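Local structure of mosquitocidal toxin (Lysinibacillus sphaericus, 2VSE) at residues A[192-197]-A[213-218]; A[792-797]-A[828-833]; A[802-807]-A[815-820]. The protein is toxic to mosquitoes, probably by ADP-ribosylating target proteins with one domain while ricin-B-like lectin domains bind carbohydrate. One frame throughout, in Å; residues are numbered along the deposited sequence.

Contact 1: A[192-197]-A[213-218]; sequences VRIWIN and SNISKV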
loop_
_atom_site.group_PDB
_atom_site.type_symbol
_atom_site.label_atom_id
_atom_site.label_comp_id
_atom_site.label_asym_id
_atom_site.label_seq_id
_atom_site.Cartn_x
_atom_site.Cartn_y
_atom_site.Cartn_z
ATOM N N VAL A 192 -23.152 18.520 -4.430
ATOM C CA VAL A 192 -23.723 19.013 -3.168
ATOM C C VAL A 192 -22.689 19.433 -2.113
ATOM O O VAL A 192 -22.994 20.225 -1.227
ATOM C CB VAL A 192 -24.726 17.996 -2.546
ATOM C CG1 VAL A 192 -25.936 17.824 -3.445
ATOM C CG2 VAL A 192 -24.052 16.649 -2.266
ATOM N N ARG A 193 -21.472 18.907 -2.222
ATOM C CA ARG A 193 -20.435 19.085 -1.206
ATOM C C ARG A 193 -19.037 18.844 -1.781
ATOM O O ARG A 193 -18.859 18.016 -2.679
ATOM C CB ARG A 193 -20.669 18.110 -0.042
ATOM C CG ARG A 193 -19.933 18.469 1.236
ATOM C CD ARG A 193 -20.458 17.713 2.444
ATOM N NE ARG A 193 -21.757 18.199 2.907
ATOM C CZ ARG A 193 -22.855 17.447 2.982
ATOM N NH1 ARG A 193 -22.814 16.154 2.641
ATOM N NH2 ARG A 193 -23.994 17.982 3.408
ATOM N N ILE A 194 -18.056 19.576 -1.264
ATOM C CA ILE A 194 -16.660 19.312 -1.567
ATOM C C ILE A 194 -15.967 18.937 -0.263
ATOM O O ILE A 194 -15.863 19.754 0.658
ATOM C CB ILE A 194 -15.957 20.510 -2.233
ATOM C CG1 ILE A 194 -16.655 20.883 -3.545
ATOM C CG2 ILE A 194 -14.485 20.190 -2.485
ATOM C CD1 ILE A 194 -16.220 22.213 -4.122
ATOM N N TRP A 195 -15.527 17.685 -0.184
ATOM C CA TRP A 195 -14.893 17.156 1.008
ATOM C C TRP A 195 -13.406 17.363 0.890
ATOM O O TRP A 195 -12.835 17.128 -0.168
ATOM C CB TRP A 195 -15.163 15.669 1.130
ATOM C CG TRP A 195 -16.555 15.331 1.487
ATOM C CD1 TRP A 195 -17.558 14.996 0.634
ATOM C CD2 TRP A 195 -17.111 15.276 2.806
ATOM N NE1 TRP A 195 -18.705 14.731 1.333
ATOM C CE2 TRP A 195 -18.464 14.903 2.671
ATOM C CE3 TRP A 195 -16.598 15.511 4.091
ATOM C CZ2 TRP A 195 -19.314 14.748 3.770
ATOM C CZ3 TRP A 195 -17.450 15.358 5.189
ATOM C CH2 TRP A 195 -18.792 14.982 5.017
ATOM N N ILE A 196 -12.781 17.800 1.978
ATOM C CA ILE A 196 -11.332 17.977 2.014
ATOM C C ILE A 196 -10.766 17.103 3.125
ATOM O O ILE A 196 -11.335 17.044 4.224
ATOM C CB ILE A 196 -10.934 19.463 2.211
ATOM C CG1 ILE A 196 -11.686 20.355 1.208
ATOM C CG2 ILE A 196 -9.424 19.649 2.065
ATOM C CD1 ILE A 196 -11.523 21.837 1.452
ATOM N N ASN A 197 -9.656 16.424 2.810
ATOM C CA ASN A 197 -9.008 15.441 3.672
ATOM C C ASN A 197 -7.804 16.035 4.407
ATOM O O ASN A 197 -6.748 16.221 3.807
ATOM C CB ASN A 197 -8.538 14.261 2.816
ATOM C CG ASN A 197 -7.845 13.181 3.629
ATOM O OD1 ASN A 197 -7.940 13.147 4.855
ATOM N ND2 ASN A 197 -7.154 12.281 2.944
ATOM N N SER A 213 -18.750 27.728 -7.114
ATOM C CA SER A 213 -19.210 28.694 -6.127
ATOM C C SER A 213 -20.459 28.207 -5.407
ATOM O O SER A 213 -21.214 27.381 -5.945
ATOM C CB SER A 213 -19.544 30.000 -6.852
ATOM O OG SER A 213 -20.144 29.714 -8.114
ATOM N N ASN A 214 -20.677 28.732 -4.199
ATOM C CA ASN A 214 -21.917 28.492 -3.448
ATOM C C ASN A 214 -22.162 26.993 -3.199
ATOM O O ASN A 214 -23.307 26.538 -3.087
ATOM C CB ASN A 214 -23.112 29.161 -4.163
ATOM C CG ASN A 214 -24.208 29.612 -3.200
ATOM O OD1 ASN A 214 -24.524 30.808 -3.106
ATOM N ND2 ASN A 214 -24.802 28.654 -2.488
ATOM N N ILE A 215 -21.069 26.238 -3.154
ATOM C CA ILE A 215 -21.083 24.860 -2.685
ATOM C C ILE A 215 -20.072 24.749 -1.551
ATOM O O ILE A 215 -18.900 25.089 -1.707
ATOM C CB ILE A 215 -20.766 23.854 -3.796
ATOM C CG1 ILE A 215 -21.864 23.896 -4.862
ATOM C CG2 ILE A 215 -20.638 22.454 -3.216
ATOM C CD1 ILE A 215 -21.553 23.095 -6.093
ATOM N N SER A 216 -20.553 24.285 -0.407
ATOM C CA SER A 216 -19.774 24.281 0.810
ATOM C C SER A 216 -18.640 23.242 0.780
ATOM O O SER A 216 -18.795 22.141 0.249
ATOM C CB SER A 216 -20.696 24.056 2.013
ATOM O OG SER A 216 -21.111 22.700 2.083
ATOM N N LYS A 217 -17.497 23.634 1.338
ATOM C CA LYS A 217 -16.339 22.777 1.496
ATOM C C LYS A 217 -16.306 22.339 2.946
ATOM O O LYS A 217 -16.488 23.158 3.835
ATOM C CB LYS A 217 -15.050 23.539 1.173
ATOM C CG LYS A 217 -15.037 24.261 -0.170
ATOM C CD LYS A 217 -13.622 24.318 -0.730
ATOM C CE LYS A 217 -13.598 24.851 -2.158
ATOM N NZ LYS A 217 -13.071 26.227 -2.221
ATOM N N VAL A 218 -16.089 21.053 3.194
ATOM C CA VAL A 218 -15.951 20.591 4.576
ATOM C C VAL A 218 -14.755 19.687 4.820
ATOM O O VAL A 218 -14.452 18.805 4.024
ATOM C CB VAL A 218 -17.289 20.031 5.216
ATOM C CG1 VAL A 218 -18.426 19.917 4.209
ATOM C CG2 VAL A 218 -17.060 18.727 5.984
#

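Contact 2: A[792-797]-A[828-833]; sequences FIIRNA and QLWNFI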
loop_
_atom_site.group_PDB
_atom_site.type_symbol
_atom_site.label_atom_id
_atom_site.label_comp_id
_atom_site.label_asym_id
_atom_site.label_seq_id
_atom_site.Cartn_x
_atom_site.Cartn_y
_atom_site.Cartn_z
ATOM N N PHE A 792 5.802 -20.910 -17.419
ATOM C CA PHE A 792 4.956 -21.983 -16.909
ATOM C C PHE A 792 5.408 -23.293 -17.484
ATOM O O PHE A 792 5.713 -23.387 -18.686
ATOM C CB PHE A 792 3.487 -21.800 -17.300
ATOM C CG PHE A 792 2.832 -20.594 -16.693
ATOM C CD1 PHE A 792 2.166 -20.691 -15.466
ATOM C CD2 PHE A 792 2.844 -19.378 -17.355
ATOM C CE1 PHE A 792 1.554 -19.582 -14.895
ATOM C CE2 PHE A 792 2.217 -18.272 -16.800
ATOM C CZ PHE A 792 1.578 -18.367 -15.569
ATOM N N ILE A 793 5.431 -24.299 -16.610
ATOM C CA ILE A 793 5.673 -25.665 -16.969
ATOM C C ILE A 793 4.297 -26.242 -17.165
ATOM O O ILE A 793 3.362 -25.907 -16.410
ATOM C CB ILE A 793 6.311 -26.452 -15.790
ATOM C CG1 ILE A 793 7.673 -25.906 -15.405
ATOM C CG2 ILE A 793 6.490 -27.895 -16.144
ATOM C CD1 ILE A 793 8.017 -26.228 -13.914
ATOM N N ILE A 794 4.180 -27.128 -18.144
ATOM C CA ILE A 794 2.968 -27.855 -18.382
ATOM C C ILE A 794 3.316 -29.324 -18.225
ATOM O O ILE A 794 3.956 -29.917 -19.105
ATOM C CB ILE A 794 2.410 -27.573 -19.789
ATOM C CG1 ILE A 794 2.198 -26.067 -19.986
ATOM C CG2 ILE A 794 1.138 -28.379 -20.008
ATOM C CD1 ILE A 794 1.908 -25.636 -21.426
ATOM N N ARG A 795 2.877 -29.894 -17.106
ATOM C CA ARG A 795 3.287 -31.209 -16.664
ATOM C C ARG A 795 2.110 -32.170 -16.717
ATOM O O ARG A 795 1.002 -31.829 -16.287
ATOM C CB ARG A 795 3.812 -31.082 -15.243
ATOM C CG ARG A 795 4.178 -32.353 -14.536
ATOM C CD ARG A 795 4.337 -32.042 -13.053
ATOM N NE ARG A 795 5.315 -30.980 -12.815
ATOM C CZ ARG A 795 6.634 -31.140 -12.947
ATOM N NH1 ARG A 795 7.147 -32.321 -13.316
ATOM N NH2 ARG A 795 7.448 -30.122 -12.704
ATOM N N ASN A 796 2.353 -33.373 -17.226
ATOM C CA ASN A 796 1.301 -34.355 -17.362
ATOM C C ASN A 796 0.814 -34.880 -16.022
ATOM O O ASN A 796 1.604 -35.005 -15.096
ATOM C CB ASN A 796 1.777 -35.513 -18.226
ATOM C CG ASN A 796 0.656 -36.432 -18.603
ATOM O OD1 ASN A 796 0.634 -37.582 -18.192
ATOM N ND2 ASN A 796 -0.314 -35.913 -19.357
ATOM N N ALA A 797 -0.475 -35.217 -15.934
ATOM C CA ALA A 797 -1.048 -35.742 -14.698
ATOM C C ALA A 797 -0.944 -37.278 -14.576
ATOM O O ALA A 797 -0.960 -37.835 -13.473
ATOM C CB ALA A 797 -2.477 -35.288 -14.564
ATOM N N GLN A 828 10.949 -25.660 -22.754
ATOM C CA GLN A 828 9.991 -26.350 -21.846
ATOM C C GLN A 828 9.132 -25.363 -21.044
ATOM O O GLN A 828 8.347 -25.766 -20.183
ATOM C CB GLN A 828 10.711 -27.285 -20.865
ATOM C CG GLN A 828 11.616 -28.287 -21.558
ATOM C CD GLN A 828 12.408 -29.104 -20.590
ATOM O OE1 GLN A 828 12.998 -28.576 -19.624
ATOM N NE2 GLN A 828 12.446 -30.405 -20.836
ATOM N N LEU A 829 9.289 -24.074 -21.340
ATOM C CA LEU A 829 8.591 -23.009 -20.622
ATOM C C LEU A 829 7.592 -22.288 -21.542
ATOM O O LEU A 829 7.863 -22.073 -22.727
ATOM C CB LEU A 829 9.594 -22.034 -19.989
ATOM C CG LEU A 829 10.298 -22.655 -18.760
ATOM C CD1 LEU A 829 11.680 -22.078 -18.566
ATOM C CD2 LEU A 829 9.469 -22.531 -17.455
ATOM N N TRP A 830 6.442 -21.910 -20.993
ATOM C CA TRP A 830 5.327 -21.474 -21.822
ATOM C C TRP A 830 4.660 -20.227 -21.290
ATOM O O TRP A 830 4.654 -19.977 -20.086
ATOM C CB TRP A 830 4.299 -22.601 -21.924
ATOM C CG TRP A 830 4.912 -23.871 -22.433
ATOM C CD1 TRP A 830 5.438 -24.891 -21.689
ATOM C CD2 TRP A 830 5.096 -24.231 -23.804
ATOM N NE1 TRP A 830 5.922 -25.879 -22.524
ATOM C CE2 TRP A 830 5.723 -25.497 -23.825
ATOM C CE3 TRP A 830 4.780 -23.609 -25.020
ATOM C CZ2 TRP A 830 6.046 -26.153 -25.013
ATOM C CZ3 TRP A 830 5.106 -24.263 -26.207
ATOM C CH2 TRP A 830 5.728 -25.524 -26.189
ATOM N N ASN A 831 4.122 -19.430 -22.207
ATOM C CA ASN A 831 3.239 -18.321 -21.862
ATOM C C ASN A 831 1.831 -18.649 -22.320
ATOM O O ASN A 831 1.636 -19.428 -23.263
ATOM C CB ASN A 831 3.655 -17.039 -22.554
ATOM C CG ASN A 831 5.150 -16.787 -22.488
ATOM O OD1 ASN A 831 5.687 -16.413 -21.443
ATOM N ND2 ASN A 831 5.826 -16.946 -23.629
ATOM N N PHE A 832 0.848 -18.047 -21.662
ATOM C CA PHE A 832 -0.538 -18.200 -22.055
ATOM C C PHE A 832 -1.108 -16.875 -22.472
ATOM O O PHE A 832 -1.340 -16.018 -21.649
ATOM C CB PHE A 832 -1.337 -18.826 -20.921
ATOM C CG PHE A 832 -0.986 -20.265 -20.671
ATOM C CD1 PHE A 832 -1.748 -21.289 -21.234
ATOM C CD2 PHE A 832 0.125 -20.595 -19.914
ATOM C CE1 PHE A 832 -1.420 -22.617 -21.028
ATOM C CE2 PHE A 832 0.458 -21.910 -19.699
ATOM C CZ PHE A 832 -0.327 -22.936 -20.256
ATOM N N ILE A 833 -1.306 -16.705 -23.773
ATOM C CA ILE A 833 -1.818 -15.475 -24.324
ATOM C C ILE A 833 -3.281 -15.670 -24.723
ATOM O O ILE A 833 -3.582 -16.486 -25.612
ATOM C CB ILE A 833 -1.036 -15.038 -25.597
ATOM C CG1 ILE A 833 0.478 -14.945 -25.340
ATOM C CG2 ILE A 833 -1.595 -13.707 -26.148
ATOM C CD1 ILE A 833 1.347 -15.171 -26.652
HETATM O O HOH W 1 6.498 -27.698 -19.919
#

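Contact 3: A[802-807]-A[815-820]; sequences YVLDVF and TPIITY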
loop_
_atom_site.group_PDB
_atom_site.type_symbol
_atom_site.label_atom_id
_atom_site.label_comp_id
_atom_site.label_asym_id
_atom_site.label_seq_id
_atom_site.Cartn_x
_atom_site.Cartn_y
_atom_site.Cartn_z
ATOM N N TYR A 802 6.949 -35.824 -16.546
ATOM C CA TYR A 802 7.129 -35.357 -17.917
ATOM C C TYR A 802 6.382 -34.087 -18.176
ATOM O O TYR A 802 5.254 -33.907 -17.674
ATOM C CB TYR A 802 6.746 -36.438 -18.917
ATOM C CG TYR A 802 7.588 -37.642 -18.691
ATOM C CD1 TYR A 802 8.941 -37.641 -19.047
ATOM C CD2 TYR A 802 7.064 -38.773 -18.065
ATOM C CE1 TYR A 802 9.738 -38.732 -18.797
ATOM C CE2 TYR A 802 7.848 -39.866 -17.814
ATOM C CZ TYR A 802 9.180 -39.833 -18.177
ATOM O OH TYR A 802 9.958 -40.924 -17.927
ATOM N N VAL A 803 7.029 -33.203 -18.941
ATOM C CA VAL A 803 6.480 -31.899 -19.267
ATOM C C VAL A 803 6.551 -31.610 -20.785
ATOM O O VAL A 803 7.409 -32.150 -21.501
ATOM C CB VAL A 803 7.183 -30.774 -18.461
ATOM C CG1 VAL A 803 7.310 -31.173 -16.976
ATOM C CG2 VAL A 803 8.571 -30.409 -19.067
ATOM N N LEU A 804 5.647 -30.769 -21.281
ATOM C CA LEU A 804 5.655 -30.432 -22.694
ATOM C C LEU A 804 6.986 -29.796 -23.043
ATOM O O LEU A 804 7.512 -28.991 -22.276
ATOM C CB LEU A 804 4.524 -29.482 -23.058
ATOM C CG LEU A 804 3.095 -29.998 -22.887
ATOM C CD1 LEU A 804 2.120 -28.943 -23.412
ATOM C CD2 LEU A 804 2.927 -31.345 -23.597
ATOM N N ASP A 805 7.513 -30.162 -24.212
ATOM C CA ASP A 805 8.873 -29.853 -24.583
ATOM C C ASP A 805 8.910 -29.751 -26.111
ATOM O O ASP A 805 8.468 -30.666 -26.832
ATOM C CB ASP A 805 9.791 -30.951 -24.034
ATOM C CG ASP A 805 11.227 -30.868 -24.557
ATOM O OD1 ASP A 805 11.392 -30.808 -25.804
ATOM O OD2 ASP A 805 12.188 -30.916 -23.721
ATOM N N VAL A 806 9.422 -28.633 -26.615
ATOM C CA VAL A 806 9.625 -28.470 -28.062
ATOM C C VAL A 806 10.849 -29.289 -28.468
ATOM O O VAL A 806 11.986 -28.957 -28.074
ATOM C CB VAL A 806 9.831 -26.983 -28.459
ATOM C CG1 VAL A 806 9.999 -26.853 -29.993
ATOM C CG2 VAL A 806 8.653 -26.129 -27.971
ATOM N N PHE A 807 10.590 -30.356 -29.232
ATOM C CA PHE A 807 11.564 -31.402 -29.521
ATOM C C PHE A 807 12.921 -30.845 -29.918
ATOM O O PHE A 807 13.017 -30.048 -30.856
ATOM C CB PHE A 807 11.020 -32.325 -30.615
ATOM C CG PHE A 807 12.036 -33.277 -31.196
ATOM C CD1 PHE A 807 12.754 -34.143 -30.386
ATOM C CD2 PHE A 807 12.242 -33.324 -32.567
ATOM C CE1 PHE A 807 13.668 -35.024 -30.930
ATOM C CE2 PHE A 807 13.135 -34.216 -33.131
ATOM C CZ PHE A 807 13.856 -35.072 -32.312
ATOM N N THR A 815 7.995 -28.909 -35.983
ATOM C CA THR A 815 8.727 -29.699 -35.009
ATOM C C THR A 815 7.706 -30.168 -33.972
ATOM O O THR A 815 6.970 -29.351 -33.433
ATOM C CB THR A 815 9.814 -28.856 -34.327
ATOM O OG1 THR A 815 10.685 -28.302 -35.320
ATOM C CG2 THR A 815 10.606 -29.698 -33.352
ATOM N N PRO A 816 7.615 -31.482 -33.732
ATOM C CA PRO A 816 6.645 -31.997 -32.760
ATOM C C PRO A 816 6.874 -31.494 -31.334
ATOM O O PRO A 816 7.994 -31.117 -30.985
ATOM C CB PRO A 816 6.876 -33.512 -32.808
ATOM C CG PRO A 816 8.183 -33.682 -33.394
ATOM C CD PRO A 816 8.390 -32.563 -34.356
ATOM N N ILE A 817 5.805 -31.498 -30.531
ATOM C CA ILE A 817 5.905 -31.327 -29.089
ATOM C C ILE A 817 6.001 -32.741 -28.559
ATOM O O ILE A 817 5.240 -33.611 -28.993
ATOM C CB ILE A 817 4.651 -30.589 -28.529
ATOM C CG1 ILE A 817 4.315 -29.352 -29.374
ATOM C CG2 ILE A 817 4.823 -30.169 -27.073
ATOM C CD1 ILE A 817 5.333 -28.206 -29.278
ATOM N N ILE A 818 6.988 -32.996 -27.700
ATOM C CA ILE A 818 7.135 -34.292 -27.001
ATOM C C ILE A 818 6.902 -34.042 -25.515
ATOM O O ILE A 818 6.622 -32.884 -25.111
ATOM C CB ILE A 818 8.528 -34.933 -27.225
ATOM C CG1 ILE A 818 9.645 -33.990 -26.767
ATOM C CG2 ILE A 818 8.723 -35.364 -28.693
ATOM C CD1 ILE A 818 10.948 -34.693 -26.436
ATOM N N THR A 819 6.983 -35.088 -24.698
ATOM C CA THR A 819 7.093 -34.850 -23.256
ATOM C C THR A 819 8.436 -35.368 -22.812
ATOM O O THR A 819 8.884 -36.386 -23.295
ATOM C CB THR A 819 6.007 -35.520 -22.424
ATOM O OG1 THR A 819 5.914 -36.902 -22.792
ATOM C CG2 THR A 819 4.656 -34.823 -22.621
ATOM N N TYR A 820 9.059 -34.667 -21.878
ATOM C CA TYR A 820 10.411 -34.955 -21.483
ATOM C C TYR A 820 10.559 -34.563 -20.038
ATOM O O TYR A 820 9.736 -33.803 -19.508
ATOM C CB TYR A 820 11.387 -34.149 -22.372
ATOM C CG TYR A 820 12.761 -34.768 -22.439
ATOM C CD1 TYR A 820 12.941 -36.016 -22.989
ATOM C CD2 TYR A 820 13.870 -34.128 -21.894
ATOM C CE1 TYR A 820 14.197 -36.610 -23.029
ATOM C CE2 TYR A 820 15.114 -34.715 -21.908
ATOM C CZ TYR A 820 15.271 -35.958 -22.490
ATOM O OH TYR A 820 16.510 -36.559 -22.535
#

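Contact 1: A[192-197]-A[213-218]
Val218 stands nearly eclipsed about its first torsion (chi1 7°), which sends its two methyl branches to different partners, Arg193 and Trp195. Arg193 leaves its strand with CG trans to the amide nitrogen (chi1 -163°), runs on extended and bends only at chi3. Its CD thus comes to 3.5 Å from CG1 of Val218, the two side chains crossing at a slant. CG2 of Val218 lies alongside the indole of Trp195, with CZ3 the nearest ring atom at 3.5 Å. The same Arg193 CD passes over one face of that indole, toward its rim, so arginine methylenes, tryptophan and valine form one continuous patch. The indole is further fixed by a hydrogen bond from Trp195 NE1 to Glu185 and by an edge-to-face pairing with His224.

The backbones illustrate how a parallel edge is zipped to a sheet. Ile194 gives its N-H to Ser216 O at 3.1 Å, close to straight (167° at the hydrogen) and in the carbonyl plane. Its own O accepts from Val218 N at 2.9 Å, and Ile196 N reaches Val218 O at 2.8 Å. On the face that carries Ile194 and Lys217, CD1 of Ile196 rests 3.9 Å from Lys217 CD. CG2 of Ile215 rests against the main chain, 3.8 Å from Arg193 N. Strand 190-196, whose other side pairs with strand 180-187, thereby gains 217-219 as a parallel neighbour in the mixed sheet of the ADP-ribosyltransferase fold.

Alternate residues put hydrocarbon on both faces. Such chemistry implies that the main-chain bonds set the pairing, whereas aliphatic stems of charged residues cover the seam where the sheet approaches solvent.

Contact 2: A[792-797]-A[828-833]
Phe792 and Trp830 form a single antiparallel hydrogen-bonded pair, the one place where these two strands exchange main-chain bonds. Phe792 N donates to Trp830 O at 3.0 Å, and Trp830 N returns the bond to Phe792 O at 2.8 Å; each donor meets a lone pair in the carbonyl plane. The strand axes make an angle of 97°, so the chains diverge at once and bridging passes to water. Water 1 accepts from Ile794 N at 3.0 Å and is hydrogen-bonded to Gln828 O at 2.7 Å. A weak third bond comes from Trp830 NE1 at 3.2 Å, with the water lying at the indole edge, in its plane.

Gln828, Leu829 and Trp830 spell the QxW signature of ricin-B lectins, and the crossing strands belong to a beta-trefoil. Gln828 OE1 accepts from the backbone N of Tyr823 and of Asn825, which ties down the preceding turn, while the tryptophan is directed to the interior.

Aromatic and aliphatic contacts fill that interior. The edge of the Phe832 ring is directed at the face of Phe792, a T-shaped pair with centroids 5.6 Å apart and planes at 84°. Ile794 CD1 makes a CH-pi contact over the indole, 3.9 Å from the centroid of the five-membered ring of Trp830. With CG1 trans to the carbonyl carbon (chi1 -56°), the same isoleucine meets Phe832 from the opposite direction, its CD1 lying 3.7 Å from CZ of that ring. Ile705, on strand 701-707, also packs against Ile794, Trp830 and Phe832.

Contact 3: A[802-807]-A[815-820]
Tyr820 O receives the shortest polar bond across this hairpin, from Val803 N at 2.8 Å, with the donor somewhat tilted from the carbonyl plane; a CA-H of Tyr802 also points at this oxygen. The exchange is completed by Tyr820 N, 3.0 Å from Val803 O. Two residues further along, Ile818 N gives a bond to Asp805 O at 2.9 Å, nearly along the C=O axis, whereas the return bond from Asp805 N to Ile818 O is weak. Phe807 N extends the pairing to Pro816 O at 3.2 Å.

The two faces differ in character. On one, Asp805 swings its carboxylate trans to the backbone N (chi1 170°), between Ile818 and Tyr820, and points the same way as both. OD1 lies 3.8 Å from Ile818 CG1, a branch held between N and carbonyl carbon (chi1 58°), and OD2 is 3.6 Å from Tyr820 CB, the carboxylate and phenol planes being 68° apart. OD2 has its polar partner in the amide of Gln828. On the other face the side chains of Leu804 and Thr819 cross at a slant, CD2 of Leu804 4.0 Å from CG2 of Thr819; Ile817 slants against Leu804 and Val806, and all three of these aliphatic residues reach Trp830.

Strands 802-806 and 817-821 make a two-stranded hairpin of the kind that, in trefoil lectins, caps the barrel. A carboxylate fixed by the QxW glutamine is a recurring element of ricin-B sugar sites. Its presence here is consistent with such a pocket. The chemistry implies a division of labour: an oily side that seals the core, and a side whose carboxylate is flanked by the hydrocarbon of Ile818 and Tyr820 and oriented by the Gln828 amide.

How the contacts relate
Contacts 2 and 3 belong to one ricin-B lectin domain and touch, their centres about 11 Å apart, whereas contact 1 lies in the transferase fold, with centres about 54 and 65 Å away, on the opposite side of the chain's centre. Contact 2 is wholly buried and relies on rings with only one beta bridge; contact 3 is a regular hairpin, also largely buried; contact 1 is partly exposed, a parallel edge dressed with arginine and lysine stems. Ile794 O and Leu804 N probably hydrogen-bond, joining contact 2 to contact 3 through the main chain as well as through side chains. Barrel strands and their cap therefore share one hydrophobic interior, while contact 1 does not touch either.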